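PDB 3MYR: hydrogenase (NiFe) small subunit HydA from Allochromatium vinosum, which probably carries electrons between the hydrogen-converting large subunit and an outside acceptor through two [4Fe-4S] clusters and one [3Fe-4S] cluster. Local coordinates for residues G111-R123 and L248-G260. Sequence-based numbering, arbitrary orientation.
Sequences GTCAAFGGLPQAR and LGCSEPQFWDAGG. With F3S (Fe3-s4 cluster), chain K; SF4 (iron/sulfur cluster), chain I.
Thr-112 and Cys-250 join the surroundings of two iron-sulfur clusters. Thr-112 OG1 donates a short hydrogen bond of 2.6 Å to Cys-250 O, in the carbonyl plane. OG1 lies beside its own backbone N (chi1 -59°), and the same oxygen also bonds Gly-146 N. The methyl CG2 points instead to the edge of the Phe-255 ring. Next to this bridge, Cys-113 SG binds an iron of the [4Fe-4S] cluster and Cys-250 SG one of the [3Fe-4S] cluster. The contact thus links two adjoining stations of the electron-transfer chain.

The tight part is aromatic. Pro-253 CG sits over the Phe-116 ring, 3.6 Å from its centroid, and Ala-115 CB covers the opposite face. Trp-256 is held between Phe-255 on one face and Leu-119 on the other. Leu-119 CD2 lies 4.2 Å from the centroid of the five-membered indole ring. One water ties the backbones together: it accepts from Gly-118 N and Gln-254 N and donates to Phe-116 O.

The outer side is looser and polar. Gln-121 and Gln-254 meet there obliquely. Arg-123 N donates to Asp-257 OD2 at 2.9 Å, on the syn side of the carboxylate. The Arg-123 guanidinium makes no salt bridge to Asp-257, whose OD1 pairs with Arg-48 of the large subunit.

Phe-56 of the large subunit meets the Trp-256 ring. Helix 111-116 follows strand 106-110 of the flavodoxin-like domain and packs on strand 141-144, while loop 248-260, from the C-terminal cluster-binding part of the chain, packs against Thr-112 and Phe-116 of the helix.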
ATOM      1  N   GLY A 111       4.296  -3.245  15.250  1.00 15.77           N
ATOM      2  CA  GLY A 111       3.173  -2.327  14.942  1.00 14.03           C
ATOM      3  C   GLY A 111       2.220  -2.255  16.141  1.00 14.90           C
ATOM      4  O   GLY A 111       2.041  -3.240  16.898  1.00 13.87           O
ATOM      5  N   THR A 112       1.605  -1.110  16.306  1.00 15.75           N
ATOM      6  CA  THR A 112       0.638  -0.897  17.359  1.00 17.60           C
ATOM      7  C   THR A 112      -0.609  -1.843  17.265  1.00 18.92           C
ATOM      8  O   THR A 112      -1.177  -2.195  18.290  1.00 19.25           O
ATOM      9  CB  THR A 112       0.193   0.602  17.374  1.00 18.09           C
ATOM     10  OG1 THR A 112       1.351   1.395  17.588  1.00 16.54           O
ATOM     11  CG2 THR A 112      -0.817   0.913  18.538  1.00 16.72           C
ATOM     12  N   CYS A 113      -1.013  -2.250  16.061  1.00 17.31           N
ATOM     13  CA  CYS A 113      -2.170  -3.164  16.000  1.00 17.59           C
ATOM     14  C   CYS A 113      -1.865  -4.519  16.650  1.00 18.44           C
ATOM     15  O   CYS A 113      -2.624  -5.026  17.496  1.00 19.23           O
ATOM     16  CB  CYS A 113      -2.587  -3.383  14.541  1.00 14.65           C
ATOM     17  SG  CYS A 113      -3.048  -1.843  13.619  1.00 18.70           S
ATOM     18  N   ALA A 114      -0.757  -5.138  16.262  1.00 18.31           N
ATOM     19  CA  ALA A 114      -0.373  -6.414  16.872  1.00 17.84           C
ATOM     20  C   ALA A 114      -0.044  -6.241  18.354  1.00 19.98           C
ATOM     21  O   ALA A 114      -0.399  -7.078  19.166  1.00 18.93           O
ATOM     22  CB  ALA A 114       0.820  -7.017  16.122  1.00 15.32           C
ATOM     23  N   ALA A 115       0.711  -5.200  18.692  1.00 18.85           N
ATOM     24  CA  ALA A 115       1.146  -5.010  20.055  1.00 17.34           C
ATOM     25  C   ALA A 115      -0.002  -4.707  21.013  1.00 18.27           C
ATOM     26  O   ALA A 115      -0.055  -5.300  22.101  1.00 18.88           O
ATOM     27  CB  ALA A 115       2.260  -3.960  20.150  1.00 16.74           C
ATOM     28  N   PHE A 116      -0.934  -3.865  20.598  1.00 18.10           N
ATOM     29  CA  PHE A 116      -1.919  -3.303  21.517  1.00 19.12           C
ATOM     30  C   PHE A 116      -3.363  -3.319  20.974  1.00 21.08           C
ATOM     31  O   PHE A 116      -4.233  -2.789  21.641  1.00 22.21           O
ATOM     32  CB  PHE A 116      -1.548  -1.829  21.857  1.00 14.96           C
ATOM     33  CG  PHE A 116      -0.181  -1.666  22.483  1.00 18.33           C
ATOM     34  CD1 PHE A 116       0.228  -2.514  23.541  1.00 17.25           C
ATOM     35  CD2 PHE A 116       0.669  -0.649  22.069  1.00 17.28           C
ATOM     36  CE1 PHE A 116       1.494  -2.381  24.136  1.00 19.73           C
ATOM     37  CE2 PHE A 116       1.954  -0.487  22.657  1.00 17.52           C
ATOM     38  CZ  PHE A 116       2.374  -1.338  23.690  1.00 16.84           C
ATOM     39  N   GLY A 117      -3.611  -3.760  19.743  1.00 20.01           N
ATOM     40  CA  GLY A 117      -4.990  -3.729  19.242  1.00 20.42           C
ATOM     41  C   GLY A 117      -5.076  -2.714  18.093  1.00 20.65           C
ATOM     42  O   GLY A 117      -5.614  -3.025  17.002  1.00 20.66           O
ATOM     43  N   GLY A 118      -4.441  -1.548  18.252  1.00 19.41           N
ATOM     44  CA  GLY A 118      -4.333  -0.635  17.098  1.00 17.05           C
ATOM     45  C   GLY A 118      -5.704  -0.255  16.448  1.00 18.30           C
ATOM     46  O   GLY A 118      -6.732  -0.125  17.100  1.00 16.71           O
ATOM     47  N   LEU A 119      -5.695  -0.047  15.147  1.00 18.33           N
ATOM     48  CA  LEU A 119      -6.803   0.549  14.476  1.00 18.68           C
ATOM     49  C   LEU A 119      -8.028  -0.345  14.465  1.00 18.25           C
ATOM     50  O   LEU A 119      -9.098   0.125  14.751  1.00 15.98           O
ATOM     51  CB  LEU A 119      -6.402   0.901  13.066  1.00 17.52           C
ATOM     52  CG  LEU A 119      -7.179   1.867  12.237  1.00 23.50           C
ATOM     53  CD1 LEU A 119      -7.057   1.742  10.721  1.00 19.84           C
ATOM     54  CD2 LEU A 119      -8.267   2.702  12.868  1.00 21.31           C
ATOM     55  N   PRO A 120      -7.885  -1.623  14.071  1.00 18.85           N
ATOM     56  CA  PRO A 120      -9.093  -2.499  14.084  1.00 17.72           C
ATOM     57  C   PRO A 120      -9.780  -2.559  15.472  1.00 19.70           C
ATOM     58  O   PRO A 120     -11.006  -2.752  15.589  1.00 18.80           O
ATOM     59  CB  PRO A 120      -8.532  -3.904  13.736  1.00 17.70           C
ATOM     60  CG  PRO A 120      -7.232  -3.590  12.897  1.00 15.38           C
ATOM     61  CD  PRO A 120      -6.649  -2.348  13.720  1.00 15.18           C
ATOM     62  N   GLN A 121      -9.013  -2.287  16.505  1.00 19.17           N
ATOM     63  CA  GLN A 121      -9.539  -2.313  17.861  1.00 18.33           C
ATOM     64  C   GLN A 121     -10.097  -0.966  18.346  1.00 20.48           C
ATOM     65  O   GLN A 121     -10.776  -0.919  19.385  1.00 21.71           O
ATOM     66  CB  GLN A 121      -8.483  -2.833  18.836  1.00 18.74           C
ATOM     67  CG  GLN A 121      -9.086  -3.210  20.167  1.00 24.84           C
ATOM     68  CD  GLN A 121      -8.385  -2.601  21.338  1.00 38.79           C
ATOM     69  OE1 GLN A 121      -7.983  -3.369  22.206  1.00 51.76           O
ATOM     70  NE2 GLN A 121      -8.018  -1.299  21.283  1.00 31.28           N
ATOM     71  N   ALA A 122      -9.890   0.113  17.581  1.00 20.22           N
ATOM     72  CA  ALA A 122     -10.406   1.398  17.988  1.00 20.33           C
ATOM     73  C   ALA A 122     -11.965   1.324  18.011  1.00 21.48           C
ATOM     74  O   ALA A 122     -12.596   0.578  17.214  1.00 19.72           O
ATOM     75  CB  ALA A 122      -9.921   2.487  16.971  1.00 18.47           C
ATOM     76  N   ARG A 123     -12.607   2.130  18.879  1.00 22.33           N
ATOM     77  CA  ARG A 123     -14.078   2.113  18.968  1.00 24.14           C
ATOM     78  C   ARG A 123     -14.760   2.199  17.622  1.00 24.11           C
ATOM     79  O   ARG A 123     -14.477   3.115  16.854  1.00 22.38           O
ATOM     80  CB  ARG A 123     -14.561   3.295  19.856  1.00 25.47           C
ATOM     81  CG  ARG A 123     -14.374   2.929  21.327  1.00 34.64           C
ATOM     82  CD  ARG A 123     -14.342   4.108  22.301  1.00 47.97           C
ATOM     83  NE  ARG A 123     -15.418   5.113  22.121  1.00 55.12           N
ATOM     84  CZ  ARG A 123     -15.305   6.397  22.549  1.00 59.05           C
ATOM     85  NH1 ARG A 123     -16.305   7.264  22.378  1.00 54.80           N
ATOM     86  NH2 ARG A 123     -14.171   6.841  23.157  1.00 54.88           N
ATOM     87  N   LEU A 248       0.886  12.115  16.816  1.00 16.09           N
ATOM     88  CA  LEU A 248      -0.439  11.529  17.034  1.00 17.61           C
ATOM     89  C   LEU A 248      -0.467  10.579  18.225  1.00 18.39           C
ATOM     90  O   LEU A 248      -1.574  10.086  18.572  1.00 17.27           O
ATOM     91  CB  LEU A 248      -0.823  10.660  15.786  1.00 19.62           C
ATOM     92  CG  LEU A 248      -0.769  11.393  14.408  1.00 19.75           C
ATOM     93  CD1 LEU A 248      -0.954  10.396  13.233  1.00 16.35           C
ATOM     94  CD2 LEU A 248      -1.757  12.501  14.339  1.00 17.29           C
ATOM     95  N   GLY A 249       0.713  10.254  18.796  1.00 16.86           N
ATOM     96  CA  GLY A 249       0.756   9.192  19.834  1.00 17.62           C
ATOM     97  C   GLY A 249       0.808   7.781  19.278  1.00 19.01           C
ATOM     98  O   GLY A 249       0.360   6.847  19.960  1.00 16.45           O
ATOM     99  N   CYS A 250       1.398   7.566  18.084  1.00 17.52           N
ATOM    100  CA  CYS A 250       1.005   6.355  17.336  1.00 17.96           C
ATOM    101  C   CYS A 250       1.643   5.040  17.861  1.00 19.02           C
ATOM    102  O   CYS A 250       1.222   3.955  17.455  1.00 18.35           O
ATOM    103  CB  CYS A 250       1.195   6.474  15.830  1.00 15.47           C
ATOM    104  SG  CYS A 250       2.975   6.293  15.383  1.00 17.17           S
ATOM    105  N   SER A 251       2.550   5.124  18.840  1.00 19.32           N
ATOM    106  CA  SER A 251       3.113   3.905  19.461  1.00 17.52           C
ATOM    107  C   SER A 251       2.474   3.580  20.810  1.00 16.86           C
ATOM    108  O   SER A 251       2.927   2.666  21.492  1.00 18.33           O
ATOM    109  CB  SER A 251       4.625   4.123  19.681  1.00 17.34           C
ATOM    110  OG  SER A 251       4.821   5.312  20.464  1.00 17.57           O
ATOM    111  N   GLU A 252       1.419   4.307  21.217  1.00 17.61           N
ATOM    112  CA  GLU A 252       0.788   4.080  22.534  1.00 17.20           C
ATOM    113  C   GLU A 252      -0.466   3.263  22.394  1.00 17.21           C
ATOM    114  O   GLU A 252      -1.237   3.476  21.464  1.00 18.79           O
ATOM    115  CB  GLU A 252       0.432   5.451  23.203  1.00 16.80           C
ATOM    116  CG  GLU A 252       1.686   6.237  23.578  1.00 18.50           C
ATOM    117  CD  GLU A 252       2.610   5.438  24.546  1.00 25.71           C
ATOM    118  OE1 GLU A 252       2.070   4.872  25.534  1.00 27.06           O
ATOM    119  OE2 GLU A 252       3.864   5.458  24.411  1.00 19.77           O
ATOM    120  N   PRO A 253      -0.760   2.408  23.397  1.00 18.31           N
ATOM    121  CA  PRO A 253      -2.040   1.663  23.345  1.00 18.42           C
ATOM    122  C   PRO A 253      -3.262   2.594  23.191  1.00 18.23           C
ATOM    123  O   PRO A 253      -3.320   3.628  23.883  1.00 17.42           O
ATOM    124  CB  PRO A 253      -2.133   1.048  24.738  1.00 19.36           C
ATOM    125  CG  PRO A 253      -0.651   0.892  25.225  1.00 19.38           C
ATOM    126  CD  PRO A 253       0.032   2.130  24.617  1.00 17.01           C
ATOM    127  N   GLN A 254      -4.274   2.179  22.418  1.00 17.49           N
ATOM    128  CA  GLN A 254      -5.461   3.029  22.253  1.00 18.35           C
ATOM    129  C   GLN A 254      -5.234   4.473  21.836  1.00 18.95           C
ATOM    130  O   GLN A 254      -6.003   5.350  22.209  1.00 18.67           O
ATOM    131  CB  GLN A 254      -6.348   2.977  23.535  1.00 22.28           C
ATOM    132  CG  GLN A 254      -7.088   1.576  23.719  1.00 25.23           C
ATOM    133  CD  GLN A 254      -6.118   0.544  24.336  1.00 32.52           C
ATOM    134  OE1 GLN A 254      -5.479   0.838  25.358  1.00 30.10           O
ATOM    135  NE2 GLN A 254      -5.927  -0.584  23.685  1.00 26.80           N
ATOM    136  N   PHE A 255      -4.206   4.769  21.048  1.00 17.77           N
ATOM    137  CA  PHE A 255      -3.955   6.164  20.743  1.00 17.55           C
ATOM    138  C   PHE A 255      -5.049   6.730  19.848  1.00 18.86           C
ATOM    139  O   PHE A 255      -5.254   7.924  19.844  1.00 17.02           O
ATOM    140  CB  PHE A 255      -2.559   6.378  20.105  1.00 17.13           C
ATOM    141  CG  PHE A 255      -2.477   5.957  18.650  1.00 18.49           C
ATOM    142  CD1 PHE A 255      -2.619   6.931  17.631  1.00 17.83           C
ATOM    143  CD2 PHE A 255      -2.143   4.638  18.304  1.00 15.66           C
ATOM    144  CE1 PHE A 255      -2.498   6.565  16.293  1.00 19.12           C
ATOM    145  CE2 PHE A 255      -1.977   4.246  16.942  1.00 16.14           C
ATOM    146  CZ  PHE A 255      -2.124   5.214  15.936  1.00 13.36           C
ATOM    147  N   TRP A 256      -5.735   5.869  19.095  1.00 18.23           N
ATOM    148  CA  TRP A 256      -6.829   6.336  18.232  1.00 18.85           C
ATOM    149  C   TRP A 256      -7.978   6.898  19.031  1.00 19.48           C
ATOM    150  O   TRP A 256      -8.763   7.671  18.494  1.00 21.07           O
ATOM    151  CB  TRP A 256      -7.419   5.192  17.385  1.00 15.64           C
ATOM    152  CG  TRP A 256      -6.365   4.570  16.460  1.00 16.13           C
ATOM    153  CD1 TRP A 256      -5.783   3.350  16.594  1.00 16.88           C
ATOM    154  CD2 TRP A 256      -5.877   5.122  15.238  1.00 14.59           C
ATOM    155  NE1 TRP A 256      -4.862   3.135  15.573  1.00 17.55           N
ATOM    156  CE2 TRP A 256      -4.940   4.187  14.696  1.00 16.93           C
ATOM    157  CE3 TRP A 256      -6.125   6.336  14.549  1.00 17.33           C
ATOM    158  CZ2 TRP A 256      -4.255   4.407  13.478  1.00 16.42           C
ATOM    159  CZ3 TRP A 256      -5.446   6.583  13.346  1.00 13.50           C
ATOM    160  CH2 TRP A 256      -4.458   5.637  12.839  1.00 13.09           C
ATOM    161  N   ASP A 257      -8.119   6.462  20.281  1.00 19.94           N
ATOM    162  CA  ASP A 257      -9.249   6.876  21.070  1.00 22.34           C
ATOM    163  C   ASP A 257      -8.847   7.866  22.145  1.00 23.69           C
ATOM    164  O   ASP A 257      -9.500   7.911  23.170  1.00 24.14           O
ATOM    165  CB  ASP A 257      -9.977   5.637  21.668  1.00 19.85           C
ATOM    166  CG  ASP A 257     -10.698   4.799  20.554  1.00 23.16           C
ATOM    167  OD1 ASP A 257     -11.390   5.458  19.736  1.00 22.65           O
ATOM    168  OD2 ASP A 257     -10.553   3.530  20.458  1.00 21.68           O
ATOM    169  N   ALA A 258      -7.792   8.639  21.931  1.00 24.35           N
ATOM    170  CA  ALA A 258      -7.382   9.582  22.971  1.00 27.87           C
ATOM    171  C   ALA A 258      -8.028  10.971  22.834  1.00 28.98           C
ATOM    172  O   ALA A 258      -7.429  11.907  23.275  1.00 34.67           O
ATOM    173  CB  ALA A 258      -5.812   9.724  23.005  1.00 24.36           C
ATOM    174  N   GLY A 259      -9.221  11.135  22.301  1.00 27.75           N
ATOM    175  CA  GLY A 259      -9.778  12.493  22.123  1.00 30.48           C
ATOM    176  C   GLY A 259      -9.327  12.983  20.739  1.00 30.61           C
ATOM    177  O   GLY A 259      -8.703  12.263  20.029  1.00 34.02           O
ATOM    178  N   GLY A 260      -9.585  14.175  20.286  1.00 30.02           N
ATOM    179  CA  GLY A 260      -9.049  14.433  18.892  1.00 24.78           C
ATOM    180  C   GLY A 260      -7.530  14.614  18.768  1.00 23.58           C
ATOM    181  O   GLY A 260      -6.845  15.058  19.689  1.00 21.04           O
TER
HETATM  182 FE1  F3S K2003       4.548  10.451  17.153  1.00 14.38          FE
HETATM  183 FE3  F3S K2003       4.256   8.174  15.760  1.00 14.50          FE
HETATM  184 FE4  F3S K2003       6.658   9.114  16.115  1.00 13.78          FE
HETATM  185  S1  F3S K2003       2.906   9.979  15.642  1.00 16.43           S
HETATM  186  S2  F3S K2003       6.439  11.274  16.276  1.00 12.66           S
HETATM  187  S3  F3S K2003       5.299   8.404  17.757  1.00 14.26           S
HETATM  188  S4  F3S K2003       5.926   8.166  14.301  1.00 12.85           S
HETATM  189 FE1  SF4 I2001      -0.204   0.976  11.645  1.00 15.82          FE
HETATM  190 FE2  SF4 I2001       1.350  -1.310  11.257  0.50 17.11          FE
HETATM  191 FE3  SF4 I2001      -1.272  -1.489  12.293  1.00 21.70          FE
HETATM  192 FE4  SF4 I2001      -0.518  -0.664   9.522  1.00 19.46          FE
HETATM  193  S1  SF4 I2001      -0.345  -2.838  10.596  0.50 18.18           S
HETATM  194  S2  SF4 I2001      -2.145   0.044  10.896  1.00 18.21           S
HETATM  195  S3  SF4 I2001       1.264   0.670  10.015  1.00 16.72           S
HETATM  196  S4  SF4 I2001       0.483  -0.447  13.258  1.00 21.00           S
HETATM  197  O   HOH W   1      -4.336   0.032  20.770  1.00 12.31           O